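Side-chain contacts in glucosamine kinase (Streptacidiphilus jiangxiensis, PDB 6HWJ), which phosphorylates D-glucosamine to D-glucosamine 6-phosphate with ATP and magnesium, and acts more weakly on glucose: residues 239-242 with 243-247; 391-395 with 396-400; 222-225 with 226-230. All coordinates share one frame; numbering follows the deposited sequence.

Interaction 1. Residues 239-242 with 243-247; sequences TPAT and AADVA
The carboxylate of Asp245 is the flat group that meets Thr242, and the backbone N-H of Thr242 comes to it from above its plane, with N 3.0 Å from OD2. Although N lies well out of that plane, the N-H itself points almost straight at the oxygen (173°). The other oxygen, OD1, is hydrogen-bonded to a bound buffer molecule, probably from the crystallisation liquor. In return, OG1 of Thr242 accepts from the backbone N of Asp245 at 3.1 Å. These two reciprocal bonds make a capping box, with Thr242 as the N-cap residue. The torsions suit the exchange: OG1 of Thr242 sits between its own N and carbonyl carbon (chi1 60°), facing the first turn, while CG of Asp245 lies beside its own N and swings the carboxylate back over the cap. The first regular helical bond follows, from the N of Val246 to the O of Thr242 at 3.1 Å. Just before the cap, CB of Ala241 touches CG1 of Val246 at 4.2 Å, both residues being buried. The box starts helix 243-263 directly after edge strand 239-240, which pairs antiparallel with strand 293-295; Ala241 extends the backbone bonding to Gly291 and Thr292, and the chain turns from sheet to helix within two residues.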
ATOM      1  N   THR A 239      -6.805   7.880  17.476  1.00 40.20           N
ATOM      2  CA  THR A 239      -7.343   9.246  17.487  1.00 40.87           C
ATOM      3  C   THR A 239      -8.845   9.169  17.251  1.00 39.01           C
ATOM      4  O   THR A 239      -9.274   8.604  16.227  1.00 34.16           O
ATOM      5  CB  THR A 239      -6.673  10.109  16.422  1.00 45.31           C
ATOM      6  OG1 THR A 239      -5.247  10.111  16.607  1.00 47.27           O
ATOM      7  CG2 THR A 239      -7.198  11.525  16.484  1.00 44.87           C
ATOM      8  N   PRO A 240      -9.681   9.736  18.121  1.00 44.79           N
ATOM      9  CA  PRO A 240     -11.129   9.746  17.847  1.00 43.64           C
ATOM     10  C   PRO A 240     -11.451  10.621  16.644  1.00 40.72           C
ATOM     11  O   PRO A 240     -10.993  11.763  16.546  1.00 40.95           O
ATOM     12  CB  PRO A 240     -11.742  10.320  19.133  1.00 49.57           C
ATOM     13  CG  PRO A 240     -10.673  10.215  20.177  1.00 52.17           C
ATOM     14  CD  PRO A 240      -9.359  10.324  19.436  1.00 50.16           C
ATOM     15  N   ALA A 241     -12.227  10.069  15.712  1.00 36.82           N
ATOM     16  CA  ALA A 241     -12.757  10.866  14.619  1.00 36.17           C
ATOM     17  C   ALA A 241     -13.616  12.000  15.167  1.00 38.14           C
ATOM     18  O   ALA A 241     -14.359  11.826  16.132  1.00 36.23           O
ATOM     19  CB  ALA A 241     -13.579   9.996  13.677  1.00 36.72           C
ATOM     20  N   THR A 242     -13.503  13.170  14.549  1.00 39.89           N
ATOM     21  CA  THR A 242     -14.278  14.327  14.951  1.00 44.19           C
ATOM     22  C   THR A 242     -15.558  14.411  14.129  1.00 42.12           C
ATOM     23  O   THR A 242     -15.719  13.733  13.114  1.00 39.18           O
ATOM     24  CB  THR A 242     -13.461  15.608  14.783  1.00 48.24           C
ATOM     25  OG1 THR A 242     -13.087  15.746  13.406  1.00 49.64           O
ATOM     26  CG2 THR A 242     -12.199  15.557  15.637  1.00 50.52           C
ATOM     27  N   ALA A 243     -16.482  15.269  14.583  1.00 41.79           N
ATOM     28  CA  ALA A 243     -17.662  15.562  13.783  1.00 40.25           C
ATOM     29  C   ALA A 243     -17.269  16.028  12.387  1.00 42.76           C
ATOM     30  O   ALA A 243     -17.849  15.586  11.384  1.00 44.88           O
ATOM     31  CB  ALA A 243     -18.523  16.630  14.475  1.00 43.34           C
ATOM     32  N   ALA A 244     -16.270  16.911  12.299  1.00 41.95           N
ATOM     33  CA  ALA A 244     -15.822  17.391  10.998  1.00 41.44           C
ATOM     34  C   ALA A 244     -15.277  16.258  10.148  1.00 39.86           C
ATOM     35  O   ALA A 244     -15.479  16.233   8.926  1.00 38.72           O
ATOM     36  CB  ALA A 244     -14.769  18.485  11.176  1.00 42.59           C
ATOM     37  N   ASP A 245     -14.567  15.311  10.769  1.00 43.37           N
ATOM     38  CA  ASP A 245     -14.039  14.169  10.024  1.00 41.68           C
ATOM     39  C   ASP A 245     -15.161  13.387   9.348  1.00 41.24           C
ATOM     40  O   ASP A 245     -15.140  13.165   8.130  1.00 42.93           O
ATOM     41  CB  ASP A 245     -13.251  13.246  10.954  1.00 46.37           C
ATOM     42  CG  ASP A 245     -11.909  13.821  11.358  1.00 53.26           C
ATOM     43  OD1 ASP A 245     -11.354  14.646  10.600  1.00 55.60           O
ATOM     44  OD2 ASP A 245     -11.403  13.430  12.430  1.00 53.57           O
ATOM     45  N   VAL A 246     -16.153  12.942  10.132  1.00 38.96           N
ATOM     46  CA  VAL A 246     -17.184  12.081   9.561  1.00 39.22           C
ATOM     47  C   VAL A 246     -18.022  12.867   8.566  1.00 43.19           C
ATOM     48  O   VAL A 246     -18.466  12.319   7.550  1.00 44.23           O
ATOM     49  CB  VAL A 246     -18.054  11.453  10.665  1.00 40.78           C
ATOM     50  CG1 VAL A 246     -17.195  10.618  11.600  1.00 38.36           C
ATOM     51  CG2 VAL A 246     -18.824  12.527  11.445  1.00 44.31           C
ATOM     52  N   ALA A 247     -18.246  14.159   8.832  1.00 41.53           N
ATOM     53  CA  ALA A 247     -18.948  14.996   7.868  1.00 43.07           C
ATOM     54  C   ALA A 247     -18.174  15.084   6.556  1.00 43.62           C
ATOM     55  O   ALA A 247     -18.762  14.990   5.471  1.00 45.84           O
ATOM     56  CB  ALA A 247     -19.182  16.383   8.455  1.00 41.71           C
TER

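Interaction 2. Residues 391-395 with 396-400; sequences DLFDD and RLLTP
Asp394 and Arg396 meet in a side-on salt bridge, one nitrogen to each carboxylate oxygen. NE of Arg396 gives its hydrogen to OD1 of Asp394 at 2.9 Å, on the syn lone pair, and NH2 reaches OD2 at 2.6 Å. Carboxylate and guanidinium are only 17° from coplanar, and the carboxylate lies at the guanidinium edge. A bend at chi3 (-58°) turns the end of the arginine chain toward the aspartate two residues earlier, presenting NE and NH2 to it. OD1 also takes the backbone N-H of Arg396 from above the carboxylate plane, a longer bond of 3.2 Å. Apart from the salt bridge there is an apolar pair: CD2 of Leu398 comes in at the edge of the Phe393 ring, 3.9 Å from CZ, and the two side chains cross at about a right angle. Around these the backbone turns tightly, with N of Leu397 bonded to O of Asp394 and N of Leu398 to O of Asp395. A water accepts from N of Thr399 and donates to O of Asp395, bridging the start of the helix. Farther out, Thr292 bonds OD2 of Asp394, Tyr380 meets the Phe393 ring edge-to-face, and Asp395 forms a salt bridge to Arg381 of helix 362-386. With two arginine nitrogens, a backbone N-H and a threonine hydroxyl around it, the Asp394 carboxylate has its rotation fixed and is probably held in its charged form as the chain enters helix 398-416.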
ATOM      1  N   ASP A 391     -11.679  -3.190  20.453  1.00 42.98           N
ATOM      2  CA  ASP A 391     -12.276  -1.864  20.341  1.00 48.48           C
ATOM      3  C   ASP A 391     -11.747  -1.036  19.173  1.00 42.77           C
ATOM      4  O   ASP A 391     -12.251   0.070  18.947  1.00 39.80           O
ATOM      5  CB  ASP A 391     -12.056  -1.085  21.649  1.00 63.22           C
ATOM      6  CG  ASP A 391     -10.614  -1.133  22.126  1.00 76.70           C
ATOM      7  OD1 ASP A 391      -9.758  -1.696  21.408  1.00 80.32           O
ATOM      8  OD2 ASP A 391     -10.338  -0.612  23.229  1.00 82.72           O
ATOM      9  N   LEU A 392     -10.747  -1.511  18.427  1.00 34.04           N
ATOM     10  CA  LEU A 392     -10.317  -0.749  17.268  1.00 34.70           C
ATOM     11  C   LEU A 392     -11.241  -0.938  16.080  1.00 32.61           C
ATOM     12  O   LEU A 392     -11.197  -0.134  15.138  1.00 36.32           O
ATOM     13  CB  LEU A 392      -8.877  -1.133  16.898  1.00 37.79           C
ATOM     14  CG  LEU A 392      -8.573  -2.555  16.485  1.00 42.68           C
ATOM     15  CD1 LEU A 392      -8.838  -2.774  15.005  1.00 44.71           C
ATOM     16  CD2 LEU A 392      -7.121  -2.883  16.838  1.00 41.29           C
ATOM     17  N   PHE A 393     -12.102  -1.950  16.116  1.00 30.21           N
ATOM     18  CA  PHE A 393     -13.008  -2.267  15.013  1.00 33.60           C
ATOM     19  C   PHE A 393     -14.409  -1.764  15.358  1.00 35.54           C
ATOM     20  O   PHE A 393     -15.042  -2.270  16.283  1.00 38.39           O
ATOM     21  CB  PHE A 393     -12.998  -3.774  14.741  1.00 33.74           C
ATOM     22  CG  PHE A 393     -13.923  -4.198  13.621  1.00 34.06           C
ATOM     23  CD1 PHE A 393     -13.913  -3.531  12.406  1.00 32.53           C
ATOM     24  CD2 PHE A 393     -14.793  -5.260  13.789  1.00 33.78           C
ATOM     25  CE1 PHE A 393     -14.757  -3.904  11.393  1.00 31.78           C
ATOM     26  CE2 PHE A 393     -15.638  -5.643  12.759  1.00 34.96           C
ATOM     27  CZ  PHE A 393     -15.619  -4.965  11.564  1.00 32.75           C
ATOM     28  N   ASP A 394     -14.876  -0.749  14.624  1.00 32.16           N
ATOM     29  CA  ASP A 394     -16.246  -0.221  14.754  1.00 34.02           C
ATOM     30  C   ASP A 394     -17.038  -0.712  13.543  1.00 33.68           C
ATOM     31  O   ASP A 394     -16.934  -0.143  12.448  1.00 30.96           O
ATOM     32  CB  ASP A 394     -16.226   1.299  14.839  1.00 33.74           C
ATOM     33  CG  ASP A 394     -17.603   1.898  15.135  1.00 37.70           C
ATOM     34  OD1 ASP A 394     -18.618   1.170  15.061  1.00 36.13           O
ATOM     35  OD2 ASP A 394     -17.662   3.113  15.413  1.00 35.48           O
ATOM     36  N   ASP A 395     -17.827  -1.776  13.737  1.00 34.93           N
ATOM     37  CA  ASP A 395     -18.497  -2.417  12.612  1.00 36.33           C
ATOM     38  C   ASP A 395     -19.738  -1.660  12.152  1.00 33.88           C
ATOM     39  O   ASP A 395     -20.344  -2.043  11.144  1.00 32.80           O
ATOM     40  CB  ASP A 395     -18.856  -3.869  12.942  1.00 41.18           C
ATOM     41  CG  ASP A 395     -19.685  -4.002  14.200  1.00 47.65           C
ATOM     42  OD1 ASP A 395     -20.201  -2.979  14.697  1.00 48.74           O
ATOM     43  OD2 ASP A 395     -19.797  -5.140  14.691  1.00 48.94           O
ATOM     44  N   ARG A 396     -20.119  -0.586  12.836  1.00 36.38           N
ATOM     45  CA  ARG A 396     -21.116   0.314  12.261  1.00 37.01           C
ATOM     46  C   ARG A 396     -20.649   0.885  10.933  1.00 35.70           C
ATOM     47  O   ARG A 396     -21.477   1.269  10.108  1.00 37.65           O
ATOM     48  CB  ARG A 396     -21.431   1.448  13.236  1.00 38.98           C
ATOM     49  CG  ARG A 396     -22.012   0.970  14.570  1.00 41.96           C
ATOM     50  CD  ARG A 396     -22.141   2.127  15.543  1.00 46.32           C
ATOM     51  NE  ARG A 396     -20.858   2.786  15.779  1.00 48.69           N
ATOM     52  CZ  ARG A 396     -20.715   3.930  16.436  1.00 54.15           C
ATOM     53  NH1 ARG A 396     -21.781   4.550  16.932  1.00 54.94           N
ATOM     54  NH2 ARG A 396     -19.509   4.451  16.596  1.00 54.65           N
ATOM     55  N   LEU A 397     -19.338   0.934  10.702  1.00 34.13           N
ATOM     56  CA  LEU A 397     -18.788   1.485   9.472  1.00 31.95           C
ATOM     57  C   LEU A 397     -18.816   0.509   8.314  1.00 33.37           C
ATOM     58  O   LEU A 397     -18.526   0.913   7.187  1.00 31.33           O
ATOM     59  CB  LEU A 397     -17.354   1.939   9.706  1.00 33.60           C
ATOM     60  CG  LEU A 397     -17.166   3.172  10.580  1.00 33.88           C
ATOM     61  CD1 LEU A 397     -15.741   3.274  11.068  1.00 34.85           C
ATOM     62  CD2 LEU A 397     -17.546   4.407   9.788  1.00 36.30           C
ATOM     63  N   LEU A 398     -19.145  -0.769   8.557  1.00 32.95           N
ATOM     64  CA  LEU A 398     -19.018  -1.762   7.497  1.00 32.31           C
ATOM     65  C   LEU A 398     -19.852  -1.386   6.277  1.00 32.56           C
ATOM     66  O   LEU A 398     -19.344  -1.334   5.158  1.00 31.74           O
ATOM     67  CB  LEU A 398     -19.430  -3.142   8.013  1.00 35.46           C
ATOM     68  CG  LEU A 398     -18.396  -3.893   8.846  1.00 36.35           C
ATOM     69  CD1 LEU A 398     -18.901  -5.287   9.197  1.00 39.49           C
ATOM     70  CD2 LEU A 398     -17.081  -3.962   8.086  1.00 35.90           C
ATOM     71  N   THR A 399     -21.148  -1.127   6.466  1.00 31.87           N
ATOM     72  CA  THR A 399     -21.991  -0.891   5.292  1.00 34.27           C
ATOM     73  C   THR A 399     -21.618   0.397   4.563  1.00 32.30           C
ATOM     74  O   THR A 399     -21.394   0.348   3.346  1.00 31.74           O
ATOM     75  CB  THR A 399     -23.457  -0.912   5.690  1.00 35.94           C
ATOM     76  OG1 THR A 399     -23.744  -2.166   6.324  1.00 39.66           O
ATOM     77  CG2 THR A 399     -24.356  -0.757   4.448  1.00 34.13           C
ATOM     78  N   PRO A 400     -21.549   1.567   5.209  1.00 34.24           N
ATOM     79  CA  PRO A 400     -21.189   2.773   4.440  1.00 29.60           C
ATOM     80  C   PRO A 400     -19.845   2.674   3.738  1.00 29.46           C
ATOM     81  O   PRO A 400     -19.738   3.092   2.581  1.00 30.37           O
ATOM     82  CB  PRO A 400     -21.221   3.892   5.490  1.00 30.85           C
ATOM     83  CG  PRO A 400     -21.219   3.221   6.824  1.00 34.50           C
ATOM     84  CD  PRO A 400     -21.881   1.870   6.609  1.00 34.36           C
TER
HETATM   85  O   HOH W   1     -22.293  -1.540   8.932  1.00 44.64           O

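Interaction 3. Residues 222-225 with 226-230; sequences LGTL and TARMH
From Leu222 to His230 the backbone is regular alpha helix, with i to i+4 bonds such as Arg228 N to Thr224 O at 2.9 Å and Met229 N to Leu225 O at 2.8 Å. Thr226 adds a side-chain bond to this ladder: its OG1 donates to O of Leu222 at 2.7 Å, while its own N donates to the same oxygen at 2.9 Å. The two donors arrive from opposite faces of the carbonyl plane, and OG1 gets there because it lies beside the backbone N (chi1 -51°). Two residues on, Thr224 and Arg228 lie side by side, pointing the same way. The methyl CG2 of Thr224 sits over the centre of one face of the Arg228 guanidinium, 3.4 Å from NE, and the arginine chain stays extended from CG to NE to lay that plane above it. Their polar ends go elsewhere, Arg228 to Glu162 in a salt bridge and Thr224 OG1 to Thr383. Thr226 and Ala227 pack on helix 362-386, and Leu222 and Met229 on helix 335-356. A threonine hydroxyl returned to the carbonyl four residues back is a familiar way of satisfying a buried polar group inside a helix, here in the helical part of the kinase.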
ATOM      1  N   LEU A 222      -6.707 -14.593   6.048  1.00 25.59           N
ATOM      2  CA  LEU A 222      -6.632 -13.160   5.778  1.00 25.99           C
ATOM      3  C   LEU A 222      -7.249 -12.353   6.913  1.00 27.34           C
ATOM      4  O   LEU A 222      -6.726 -11.301   7.296  1.00 26.67           O
ATOM      5  CB  LEU A 222      -7.321 -12.825   4.459  1.00 26.67           C
ATOM      6  CG  LEU A 222      -6.601 -13.280   3.199  1.00 28.04           C
ATOM      7  CD1 LEU A 222      -7.454 -13.069   1.969  1.00 27.72           C
ATOM      8  CD2 LEU A 222      -5.293 -12.551   3.051  1.00 26.86           C
ATOM      9  N   GLY A 223      -8.357 -12.832   7.471  1.00 28.65           N
ATOM     10  CA  GLY A 223      -8.958 -12.139   8.597  1.00 28.31           C
ATOM     11  C   GLY A 223      -8.052 -12.128   9.809  1.00 27.01           C
ATOM     12  O   GLY A 223      -7.916 -11.111  10.484  1.00 27.92           O
ATOM     13  N   THR A 224      -7.421 -13.264  10.108  1.00 23.74           N
ATOM     14  CA  THR A 224      -6.468 -13.308  11.208  1.00 25.39           C
ATOM     15  C   THR A 224      -5.281 -12.382  10.950  1.00 25.87           C
ATOM     16  O   THR A 224      -4.821 -11.674  11.864  1.00 28.44           O
ATOM     17  CB  THR A 224      -6.021 -14.769  11.432  1.00 28.80           C
ATOM     18  OG1 THR A 224      -7.110 -15.515  11.990  1.00 30.04           O
ATOM     19  CG2 THR A 224      -4.829 -14.843  12.354  1.00 26.70           C
ATOM     20  N   LEU A 225      -4.782 -12.357   9.718  1.00 25.06           N
ATOM     21  CA  LEU A 225      -3.647 -11.498   9.383  1.00 23.87           C
ATOM     22  C   LEU A 225      -3.994 -10.026   9.581  1.00 23.61           C
ATOM     23  O   LEU A 225      -3.219  -9.270  10.186  1.00 25.80           O
ATOM     24  CB  LEU A 225      -3.200 -11.759   7.929  1.00 26.41           C
ATOM     25  CG  LEU A 225      -2.055 -10.916   7.356  1.00 24.08           C
ATOM     26  CD1 LEU A 225      -1.414 -11.624   6.165  1.00 27.31           C
ATOM     27  CD2 LEU A 225      -2.543  -9.525   6.887  1.00 25.85           C
ATOM     28  N   THR A 226      -5.156  -9.609   9.084  1.00 22.64           N
ATOM     29  CA  THR A 226      -5.607  -8.231   9.212  1.00 23.91           C
ATOM     30  C   THR A 226      -5.745  -7.824  10.676  1.00 26.75           C
ATOM     31  O   THR A 226      -5.391  -6.698  11.043  1.00 24.84           O
ATOM     32  CB  THR A 226      -6.948  -8.055   8.491  1.00 24.43           C
ATOM     33  OG1 THR A 226      -6.854  -8.563   7.152  1.00 23.27           O
ATOM     34  CG2 THR A 226      -7.355  -6.578   8.458  1.00 24.22           C
ATOM     35  N   ALA A 227      -6.237  -8.734  11.523  1.00 26.05           N
ATOM     36  CA  ALA A 227      -6.383  -8.435  12.947  1.00 27.09           C
ATOM     37  C   ALA A 227      -5.032  -8.321  13.641  1.00 26.30           C
ATOM     38  O   ALA A 227      -4.821  -7.417  14.469  1.00 26.74           O
ATOM     39  CB  ALA A 227      -7.243  -9.503  13.633  1.00 29.22           C
ATOM     40  N   ARG A 228      -4.100  -9.219  13.319  1.00 23.69           N
ATOM     41  CA  ARG A 228      -2.747  -9.115  13.853  1.00 25.38           C
ATOM     42  C   ARG A 228      -2.087  -7.814  13.399  1.00 27.59           C
ATOM     43  O   ARG A 228      -1.381  -7.153  14.178  1.00 23.86           O
ATOM     44  CB  ARG A 228      -1.910 -10.316  13.409  1.00 26.78           C
ATOM     45  CG  ARG A 228      -2.354 -11.652  14.004  1.00 28.10           C
ATOM     46  CD  ARG A 228      -1.624 -12.817  13.326  1.00 27.55           C
ATOM     47  NE  ARG A 228      -1.928 -14.085  14.001  1.00 26.22           N
ATOM     48  CZ  ARG A 228      -1.567 -15.282  13.544  1.00 30.03           C
ATOM     49  NH1 ARG A 228      -0.908 -15.397  12.393  1.00 29.14           N
ATOM     50  NH2 ARG A 228      -1.878 -16.370  14.231  1.00 29.42           N
ATOM     51  N   MET A 229      -2.264  -7.468  12.127  1.00 23.33           N
ATOM     52  CA  MET A 229      -1.731  -6.218  11.585  1.00 27.93           C
ATOM     53  C   MET A 229      -2.296  -5.016  12.342  1.00 28.25           C
ATOM     54  O   MET A 229      -1.537  -4.163  12.829  1.00 27.79           O
ATOM     55  CB  MET A 229      -2.061  -6.139  10.089  1.00 24.35           C
ATOM     56  CG  MET A 229      -1.496  -4.923   9.366  1.00 27.97           C
ATOM     57  SD  MET A 229      -2.002  -4.902   7.615  1.00 25.93           S
ATOM     58  CE  MET A 229      -3.698  -4.351   7.765  1.00 29.60           C
ATOM     59  N   HIS A 230      -3.629  -4.955  12.494  1.00 26.43           N
ATOM     60  CA  HIS A 230      -4.231  -3.803  13.166  1.00 29.16           C
ATOM     61  C   HIS A 230      -3.827  -3.724  14.636  1.00 27.81           C
ATOM     62  O   HIS A 230      -3.570  -2.636  15.160  1.00 29.16           O
ATOM     63  CB  HIS A 230      -5.755  -3.847  13.035  1.00 25.50           C
ATOM     64  CG  HIS A 230      -6.249  -3.511  11.671  1.00 26.82           C
ATOM     65  ND1 HIS A 230      -7.514  -3.846  11.234  1.00 29.52           N
ATOM     66  CD2 HIS A 230      -5.657  -2.861  10.645  1.00 25.86           C
ATOM     67  CE1 HIS A 230      -7.671  -3.414   9.998  1.00 29.20           C
ATOM     68  NE2 HIS A 230      -6.554  -2.819   9.618  1.00 27.00           N
TER

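Along the chain interaction 3 comes first, within helix 212-234; interaction 1 follows at the step from strand 239-240 into helix 243-263, and interaction 2 comes much later, leading into helix 398-416. Interactions 2 and 3 have centres about 15 Å apart and touch where CD1 of Leu392 packs on CB of His230 at 3.8 Å; Tyr380 of helix 362-386 is a neighbour of both. Interactions 1 and 2 do not touch, their centres being about 14 Å apart, yet both reach Thr292. Interactions 1 and 3 are the most distant pair, with centres about 25 Å apart. Thr292 and Tyr380 tie the loop before helix 398-416 to the segment after strand 239-240 and to helix 212-234.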